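Local structure of cupin type-2 domain-containing protein (Ralstonia eutropha, 2OPK) at residues 7-12 / 58-63; 64-69 / 102-107; 72-77 / 92-97. The protein is of unproven function but belongs to the cupin superfamily and has been proposed to act as a mannose-6-phosphate isomerase. All blocks are in the same frame, centred on the assembly; numbering follows the deposited sequence.

Contact 1 of 3, residues 7-12 / 58-63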
loop_
_atom_site.group_PDB
_atom_site.type_symbol
_atom_site.label_atom_id
_atom_site.label_comp_id
_atom_site.label_asym_id
_atom_site.label_seq_id
_atom_site.Cartn_x
_atom_site.Cartn_y
_atom_site.Cartn_z
ATOM N N GLY B 7 -12.384 -2.760 1.246
ATOM C CA GLY B 7 -12.023 -4.135 1.496
ATOM C C GLY B 7 -11.044 -4.205 2.646
ATOM O O GLY B 7 -10.728 -3.189 3.281
ATOM N N ASN B 8 -10.618 -5.426 2.929
ATOM C CA ASN B 8 -9.587 -5.672 3.900
ATOM C C ASN B 8 -8.602 -6.612 3.246
ATOM O O ASN B 8 -9.005 -7.636 2.678
ATOM C CB ASN B 8 -10.132 -6.259 5.196
ATOM C CG ASN B 8 -9.066 -6.362 6.264
ATOM O OD1 ASN B 8 -8.250 -7.284 6.256
ATOM N ND2 ASN B 8 -9.056 -5.406 7.179
ATOM N N LEU B 9 -7.320 -6.241 3.315
ATOM C CA LEU B 9 -6.235 -6.997 2.683
ATOM C C LEU B 9 -6.022 -8.388 3.289
ATOM O O LEU B 9 -5.494 -9.265 2.625
ATOM C CB LEU B 9 -4.941 -6.213 2.780
ATOM C CG LEU B 9 -4.161 -6.139 1.486
ATOM C CD1 LEU B 9 -4.920 -5.369 0.389
ATOM C CD2 LEU B 9 -2.841 -5.467 1.770
ATOM N N PHE B 10 -6.449 -8.595 4.532
ATOM C CA PHE B 10 -6.297 -9.899 5.224
ATOM C C PHE B 10 -7.535 -10.827 5.190
ATOM O O PHE B 10 -7.486 -11.936 5.704
ATOM C CB PHE B 10 -5.853 -9.674 6.667
ATOM C CG PHE B 10 -4.729 -8.686 6.791
ATOM C CD1 PHE B 10 -3.514 -8.922 6.174
ATOM C CD2 PHE B 10 -4.897 -7.516 7.520
ATOM C CE1 PHE B 10 -2.492 -8.004 6.265
ATOM C CE2 PHE B 10 -3.864 -6.603 7.642
ATOM C CZ PHE B 10 -2.668 -6.846 7.000
ATOM N N ALA B 11 -8.604 -10.380 4.546
ATOM C CA ALA B 11 -9.865 -11.108 4.424
ATOM C C ALA B 11 -9.803 -12.051 3.236
ATOM O O ALA B 11 -9.161 -11.737 2.262
ATOM C CB ALA B 11 -11.060 -10.077 4.228
ATOM N N ASP B 12 -10.453 -13.209 3.326
ATOM C CA ASP B 12 -10.531 -14.165 2.216
ATOM C C ASP B 12 -9.163 -14.553 1.663
ATOM O O ASP B 12 -8.978 -14.596 0.447
ATOM C CB ASP B 12 -11.408 -13.608 1.073
ATOM C CG ASP B 12 -12.765 -13.113 1.570
ATOM O OD1 ASP B 12 -13.388 -13.849 2.367
ATOM O OD2 ASP B 12 -13.221 -12.010 1.151
HETATM N N MSE B 58 5.114 -3.998 -1.100
HETATM C CA MSE B 58 5.293 -4.064 0.329
HETATM C C MSE B 58 4.728 -5.340 0.932
HETATM O O MSE B 58 3.657 -5.793 0.545
HETATM C CB MSE B 58 4.573 -2.878 0.986
HETATM C CG MSE B 58 4.842 -2.713 2.496
HETATM SE SE MSE B 58 3.912 -1.137 3.252
HETATM C CE MSE B 58 2.271 -1.515 2.647
ATOM N N VAL B 59 5.429 -5.859 1.933
ATOM C CA VAL B 59 4.933 -7.005 2.732
ATOM C C VAL B 59 4.034 -6.417 3.788
ATOM O O VAL B 59 4.449 -5.528 4.515
ATOM C CB VAL B 59 6.068 -7.773 3.416
ATOM C CG1 VAL B 59 5.502 -8.889 4.268
ATOM C CG2 VAL B 59 7.070 -8.316 2.355
ATOM N N VAL B 60 2.803 -6.906 3.856
ATOM C CA VAL B 60 1.815 -6.424 4.822
ATOM C C VAL B 60 1.602 -7.438 5.953
ATOM O O VAL B 60 1.299 -7.055 7.097
ATOM C CB VAL B 60 0.485 -6.083 4.099
ATOM C CG1 VAL B 60 -0.405 -5.319 4.984
ATOM C CG2 VAL B 60 0.755 -5.209 2.899
ATOM N N SER B 61 1.735 -8.721 5.630
ATOM C CA SER B 61 1.712 -9.783 6.614
ATOM C C SER B 61 2.637 -10.882 6.147
ATOM O O SER B 61 2.978 -10.949 4.973
ATOM C CB SER B 61 0.310 -10.349 6.847
ATOM O OG SER B 61 -0.221 -10.876 5.642
ATOM N N GLY B 62 3.058 -11.743 7.081
ATOM C CA GLY B 62 4.059 -12.763 6.743
ATOM C C GLY B 62 5.457 -12.174 6.612
ATOM O O GLY B 62 5.834 -11.297 7.373
ATOM N N SER B 63 6.258 -12.727 5.719
ATOM C CA SER B 63 7.658 -12.321 5.574
ATOM C C SER B 63 8.217 -12.851 4.266
ATOM O O SER B 63 7.673 -13.799 3.687
ATOM C CB SER B 63 8.547 -12.813 6.738
ATOM O OG SER B 63 8.618 -14.227 6.800
#
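Phe10 and Leu9 reach across to Val60 and Ser61 at a classic beta bulge, where both of the latter residues face Val103 on the neighbouring strand of the cupin sheet. The Phe10 ring approaches this site obliquely. Its CZ meets Val60 CG1 at 3.4 Å, and CE1 sits 3.7 Å from Ser61 CB. With CG beside its own backbone N (chi1 -46°), the ring swings over to strand 54-61 although its CB does not point there. Leu9 does point toward that strand and crosses Val60 at about a right angle, its CD2 lying 3.8 Å from Val60 CG2. Of the two branches of Val60, CG1 is the one nearest the Phe10 ring, though also near Leu9 CD2, and CG2 the one nearest the leucine. Leu9 also packs on Met58 of the second subunit, and Gly7 and Asn8 join an antiparallel ladder with a strand of that chain, so the apolar contact lies beside the dimer interface. Val60 and Ser61 meet a type I turn, Asn8 to Ala11, in which the Asn8 side chain forms an Asx turn: Phe10 N donates to Asn8 OD1 at 2.8 Å, the donor tilted 29° from the carbonyl plane.

Contact 2 of 3, residues 64-69 / 102-107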
loop_
_atom_site.group_PDB
_atom_site.type_symbol
_atom_site.label_atom_id
_atom_site.label_comp_id
_atom_site.label_asym_id
_atom_site.label_seq_id
_atom_site.Cartn_x
_atom_site.Cartn_y
_atom_site.Cartn_z
ATOM N N ALA B 64 9.322 -12.261 3.831
ATOM C CA ALA B 64 9.927 -12.621 2.561
ATOM C C ALA B 64 11.374 -12.158 2.438
ATOM O O ALA B 64 11.916 -11.459 3.295
ATOM C CB ALA B 64 9.073 -11.988 1.383
ATOM N N GLY B 65 11.977 -12.579 1.344
ATOM C CA GLY B 65 13.245 -12.080 0.881
ATOM C C GLY B 65 13.094 -11.823 -0.606
ATOM O O GLY B 65 12.438 -12.594 -1.291
ATOM N N ILE B 66 13.647 -10.704 -1.065
ATOM C CA ILE B 66 13.681 -10.324 -2.454
ATOM C C ILE B 66 15.095 -9.941 -2.832
ATOM O O ILE B 66 15.740 -9.204 -2.105
ATOM C CB ILE B 66 12.789 -9.110 -2.746
ATOM C CG1 ILE B 66 11.321 -9.514 -2.661
ATOM C CG2 ILE B 66 13.082 -8.526 -4.153
ATOM C CD1 ILE B 66 10.346 -8.513 -3.242
ATOM N N GLU B 67 15.534 -10.400 -3.990
ATOM C CA GLU B 67 16.816 -10.027 -4.559
ATOM C C GLU B 67 16.674 -9.160 -5.819
ATOM O O GLU B 67 15.996 -9.551 -6.783
ATOM C CB GLU B 67 17.589 -11.281 -4.958
ATOM C CG GLU B 67 19.034 -10.981 -5.318
ATOM C CD GLU B 67 19.834 -12.234 -5.642
ATOM O OE1 GLU B 67 19.429 -13.356 -5.250
ATOM O OE2 GLU B 67 20.873 -12.076 -6.313
ATOM N N CYS B 68 17.329 -8.005 -5.817
ATOM C CA CYS B 68 17.415 -7.169 -7.001
ATOM C C CYS B 68 18.745 -7.459 -7.643
ATOM O O CYS B 68 19.741 -7.603 -6.949
ATOM C CB CYS B 68 17.350 -5.708 -6.639
ATOM S SG CYS B 68 15.781 -5.232 -6.036
ATOM N N GLU B 69 18.765 -7.569 -8.963
ATOM C CA GLU B 69 19.998 -7.887 -9.690
ATOM C C GLU B 69 21.056 -6.824 -9.423
ATOM O O GLU B 69 20.751 -5.625 -9.338
ATOM C CB GLU B 69 19.726 -7.975 -11.185
ATOM C CG GLU B 69 20.787 -8.750 -11.940
ATOM C CD GLU B 69 20.319 -9.120 -13.333
ATOM O OE1 GLU B 69 19.925 -8.180 -14.070
ATOM O OE2 GLU B 69 20.337 -10.337 -13.661
ATOM N N THR B 102 1.870 -14.926 3.285
ATOM C CA THR B 102 2.518 -13.660 3.115
ATOM C C THR B 102 1.602 -12.873 2.165
ATOM O O THR B 102 1.375 -13.285 1.018
ATOM C CB THR B 102 3.932 -13.804 2.552
ATOM O OG1 THR B 102 4.757 -14.487 3.495
ATOM C CG2 THR B 102 4.556 -12.448 2.294
ATOM N N VAL B 103 1.033 -11.787 2.678
ATOM C CA VAL B 103 0.182 -10.905 1.878
ATOM C C VAL B 103 0.953 -9.651 1.538
ATOM O O VAL B 103 1.519 -9.001 2.432
ATOM C CB VAL B 103 -1.133 -10.500 2.641
ATOM C CG1 VAL B 103 -1.981 -9.573 1.781
ATOM C CG2 VAL B 103 -1.914 -11.754 3.067
ATOM N N TRP B 104 0.961 -9.306 0.254
ATOM C CA TRP B 104 1.680 -8.138 -0.266
ATOM C C TRP B 104 0.707 -7.160 -0.882
ATOM O O TRP B 104 -0.387 -7.542 -1.291
ATOM C CB TRP B 104 2.590 -8.501 -1.409
ATOM C CG TRP B 104 3.480 -9.707 -1.277
ATOM C CD1 TRP B 104 3.096 -10.994 -1.234
ATOM C CD2 TRP B 104 4.916 -9.709 -1.231
ATOM N NE1 TRP B 104 4.195 -11.816 -1.160
ATOM C CE2 TRP B 104 5.327 -11.050 -1.147
ATOM C CE3 TRP B 104 5.888 -8.703 -1.233
ATOM C CZ2 TRP B 104 6.677 -11.416 -1.100
ATOM C CZ3 TRP B 104 7.223 -9.054 -1.198
ATOM C CH2 TRP B 104 7.613 -10.396 -1.116
ATOM N N LEU B 105 1.153 -5.914 -0.976
ATOM C CA LEU B 105 0.446 -4.868 -1.715
ATOM C C LEU B 105 1.419 -4.412 -2.765
ATOM O O LEU B 105 2.571 -4.088 -2.443
ATOM C CB LEU B 105 0.083 -3.700 -0.802
ATOM C CG LEU B 105 -0.733 -2.590 -1.469
ATOM C CD1 LEU B 105 -2.142 -3.067 -1.851
ATOM C CD2 LEU B 105 -0.817 -1.430 -0.519
ATOM N N ALA B 106 0.990 -4.430 -4.022
ATOM C CA ALA B 106 1.854 -4.108 -5.133
ATOM C C ALA B 106 1.213 -3.071 -6.049
ATOM O O ALA B 106 0.003 -3.132 -6.328
ATOM C CB ALA B 106 2.218 -5.373 -5.903
ATOM N N VAL B 107 2.032 -2.113 -6.492
ATOM C CA VAL B 107 1.575 -1.046 -7.389
ATOM C C VAL B 107 2.462 -1.056 -8.617
ATOM O O VAL B 107 3.674 -1.060 -8.515
ATOM C CB VAL B 107 1.579 0.351 -6.742
ATOM C CG1 VAL B 107 0.957 1.438 -7.676
ATOM C CG2 VAL B 107 0.837 0.325 -5.368
#
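Trp104 reaches from strand 102-109 across the interior of the cupin fold to Ala64 and Ile66 on strand 64-68, and the contact between the two segments is wholly apolar. Ala64 comes close to the far end of the indole: its CB lies 3.3 Å from Trp104 CH2 and 3.5 Å from Trp104 CZ2. Ile66 approaches the same six-membered ring from the direction opposite to that in which the tryptophan extends, and its CD1 is 3.8 Å from Trp104 CZ3. Both methyls meet the ring obliquely. Ile66 CG1 stands anti to the carbonyl carbon (chi1 -72°), and the chain beyond it is extended, which carries CD1 out to the indole.

Within segment 102-107, Thr102 contributes a further apolar contact, its CG2 standing 3.4 Å above one face of the indole and offset toward the rim.

The polar interactions lead elsewhere. Trp104 NE1 donates to Ser38 OG on strand 31-38, which ties the five-membered end of the ring while the six-membered end is held by methyl groups. Thr102 OG1 is hydrogen-bonded to Ser63 O, just ahead of strand 64-68. An unidentified bound molecule comes within about 3 Å of the Trp104 side chain, consistent with a pocket inside the barrel, though it may derive from the crystallisation liquor.

Strand 102-109 is the middle strand of the five-stranded antiparallel sheet, between 31-38 and 54-61, and Trp104 also packs on Ile36, Val57 and Val59 from those neighbours. Strand 64-68 is the centre of the three-stranded sheet, flanked by 75-77 and 91-96, so the indole spans the interior between the two sheets.

Contact 3 of 3, residues 72-77 / 92-97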
loop_
_atom_site.group_PDB
_atom_site.type_symbol
_atom_site.label_atom_id
_atom_site.label_comp_id
_atom_site.label_asym_id
_atom_site.label_seq_id
_atom_site.Cartn_x
_atom_site.Cartn_y
_atom_site.Cartn_z
ATOM N N THR B 72 24.303 -7.748 -3.610
ATOM C CA THR B 72 25.135 -8.847 -3.132
ATOM C C THR B 72 24.329 -10.042 -2.595
ATOM O O THR B 72 24.793 -11.182 -2.662
ATOM C CB THR B 72 26.195 -8.380 -2.082
ATOM O OG1 THR B 72 26.776 -9.536 -1.465
ATOM C CG2 THR B 72 25.599 -7.463 -0.984
ATOM N N ALA B 73 23.126 -9.789 -2.083
ATOM C CA ALA B 73 22.303 -10.839 -1.490
ATOM C C ALA B 73 20.850 -10.429 -1.497
ATOM O O ALA B 73 20.545 -9.241 -1.742
ATOM C CB ALA B 73 22.743 -11.064 -0.060
ATOM N N PRO B 74 19.939 -11.394 -1.257
ATOM C CA PRO B 74 18.560 -10.992 -1.021
ATOM C C PRO B 74 18.411 -10.113 0.235
ATOM O O PRO B 74 19.250 -10.176 1.157
ATOM C CB PRO B 74 17.812 -12.329 -0.838
ATOM C CG PRO B 74 18.705 -13.381 -1.443
ATOM C CD PRO B 74 20.099 -12.858 -1.241
ATOM N N ARG B 75 17.348 -9.318 0.251
ATOM C CA ARG B 75 16.999 -8.412 1.355
ATOM C C ARG B 75 15.823 -9.010 2.156
ATOM O O ARG B 75 14.803 -9.382 1.591
ATOM C CB ARG B 75 16.516 -7.070 0.783
ATOM C CG ARG B 75 17.435 -5.882 0.828
ATOM C CD ARG B 75 16.854 -4.812 1.784
ATOM N NE ARG B 75 17.759 -3.678 1.998
ATOM N N VAL B 76 15.963 -9.044 3.466
ATOM C CA VAL B 76 14.861 -9.398 4.365
ATOM C C VAL B 76 13.732 -8.351 4.294
ATOM O O VAL B 76 13.975 -7.136 4.263
ATOM C CB VAL B 76 15.361 -9.512 5.855
ATOM C CG1 VAL B 76 14.189 -9.579 6.851
ATOM C CG2 VAL B 76 16.289 -10.746 5.997
HETATM N N MSE B 77 12.500 -8.840 4.256
HETATM C CA MSE B 77 11.319 -7.998 4.239
HETATM C C MSE B 77 10.305 -8.572 5.227
HETATM O O MSE B 77 9.838 -9.698 5.084
HETATM C CB MSE B 77 10.756 -7.923 2.800
HETATM C CG MSE B 77 11.685 -7.109 1.807
HETATM SE SE MSE B 77 10.821 -7.146 0.094
HETATM C CE MSE B 77 9.620 -5.523 0.280
ATOM N N ARG B 92 13.772 -10.919 -8.094
ATOM C CA ARG B 92 13.179 -12.209 -7.854
ATOM C C ARG B 92 12.835 -12.336 -6.386
ATOM O O ARG B 92 13.390 -11.620 -5.567
ATOM C CB ARG B 92 14.131 -13.339 -8.278
ATOM C CG ARG B 92 15.520 -13.314 -7.611
ATOM C CD ARG B 92 16.391 -14.479 -8.107
ATOM N NE ARG B 92 16.120 -15.721 -7.375
ATOM C CZ ARG B 92 15.314 -16.708 -7.767
ATOM N NH1 ARG B 92 14.713 -16.712 -8.953
ATOM N NH2 ARG B 92 15.159 -17.749 -6.953
ATOM N N VAL B 93 11.902 -13.248 -6.087
ATOM C CA VAL B 93 11.528 -13.573 -4.734
ATOM C C VAL B 93 12.406 -14.744 -4.304
ATOM O O VAL B 93 12.310 -15.840 -4.858
ATOM C CB VAL B 93 10.019 -13.908 -4.637
ATOM C CG1 VAL B 93 9.663 -14.311 -3.227
ATOM C CG2 VAL B 93 9.213 -12.698 -5.065
ATOM N N ALA B 94 13.302 -14.485 -3.344
ATOM C CA ALA B 94 14.204 -15.505 -2.843
ATOM C C ALA B 94 13.454 -16.505 -1.922
ATOM O O ALA B 94 13.732 -17.701 -1.943
ATOM C CB ALA B 94 15.352 -14.851 -2.125
ATOM N N TRP B 95 12.491 -16.017 -1.132
ATOM C CA TRP B 95 11.665 -16.896 -0.288
ATOM C C TRP B 95 10.456 -16.131 0.227
ATOM O O TRP B 95 10.454 -14.906 0.214
ATOM C CB TRP B 95 12.444 -17.455 0.932
ATOM C CG TRP B 95 12.709 -16.425 2.027
ATOM C CD1 TRP B 95 11.897 -16.130 3.084
ATOM C CD2 TRP B 95 13.850 -15.552 2.145
ATOM N NE1 TRP B 95 12.441 -15.114 3.847
ATOM C CE2 TRP B 95 13.640 -14.742 3.298
ATOM C CE3 TRP B 95 15.029 -15.377 1.399
ATOM C CZ2 TRP B 95 14.554 -13.788 3.710
ATOM C CZ3 TRP B 95 15.936 -14.426 1.813
ATOM C CH2 TRP B 95 15.700 -13.646 2.956
ATOM N N THR B 96 9.455 -16.873 0.700
ATOM C CA THR B 96 8.327 -16.326 1.450
ATOM C C THR B 96 8.151 -17.167 2.706
ATOM O O THR B 96 8.609 -18.288 2.759
ATOM C CB THR B 96 6.987 -16.225 0.638
ATOM O OG1 THR B 96 6.560 -17.510 0.145
ATOM C CG2 THR B 96 7.151 -15.280 -0.525
ATOM N N ASP B 97 7.467 -16.599 3.702
ATOM C CA ASP B 97 7.225 -17.236 4.985
ATOM C C ASP B 97 6.704 -18.664 4.818
ATOM O O ASP B 97 5.726 -18.916 4.067
ATOM C CB ASP B 97 6.229 -16.396 5.800
ATOM C CG ASP B 97 6.292 -16.668 7.278
ATOM O OD1 ASP B 97 5.936 -17.790 7.710
ATOM O OD2 ASP B 97 6.669 -15.732 8.016
#
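Pro74 lays its ring against the methyl of Ala94 and touches the six-membered ring of Trp95. Its CG is 3.7 Å from Ala94 CB, and its CB is 3.8 Å from the same methyl, so the CB-CG side of the pyrrolidine rests on the alanine. Pro74 CB also touches the tryptophan, 3.9 Å from Trp95 CZ3, in an oblique approach. Farther along the indole, Val76 meets it at the edge, near the ring plane: its CG2 lies 4.2 Å from Trp95 CZ2, a looser touch than those of the proline. Two ring carbons, CZ3 and CZ2, on either side of CH2, are therefore met by side chains of alternate residues, Pro74 and Val76, while the CB of Arg75 between them points away.

The indole gets there through its first torsion. Trp95 CG sits between its own backbone N and carbonyl carbon (chi1 73°), and this leads the ring across toward segment 72-77, although the CB itself is not aimed at that segment. Val76 and Trp95 are exposed, Pro74 and Ala94 partly so; the cluster is a surface feature with no hydrogen bond between the two segments.

What brings the two sides together is the strand between them. Segments 72-77 and 92-97 flank strand 64-68, with Arg75 and Met77 hydrogen-bonded through their backbones to Ile66 and Ala64, and Ala94 likewise to Gly65. Gly65 has no side chain to stand between them, which probably lets the indole lie close to the middle strand, Trp95 CZ3 being 3.7 Å from Gly65 CA. Ala94 and Trp95 both face Gly65, which makes a classic beta bulge in strand 91-96, an irregularity in an edge strand of the three-stranded antiparallel sheet of this cupin fold.

Overall arrangement
The three contacts follow the chain through the cupin beta barrel. Contact 1 closes before contact 2 opens, and contact 3 is nested inside the loop of contact 2. Contacts 1 and 2, centres about 12 Å apart, share the five-stranded sheet, where strands 54-61 and 102-109 are neighbours; both reach the second subunit. Contacts 2 and 3 share the three-stranded sheet, their centres about 8 Å apart, one buried, the other at the surface. Contacts 1 and 3 have centres about 18 Å apart, yet a hydrogen bond between Ser63 OG and Asp97 OD2, 2.7 Å, joins them. The series runs from beside the dimer interface, through the core between the sheets, to the surface of the three-stranded sheet.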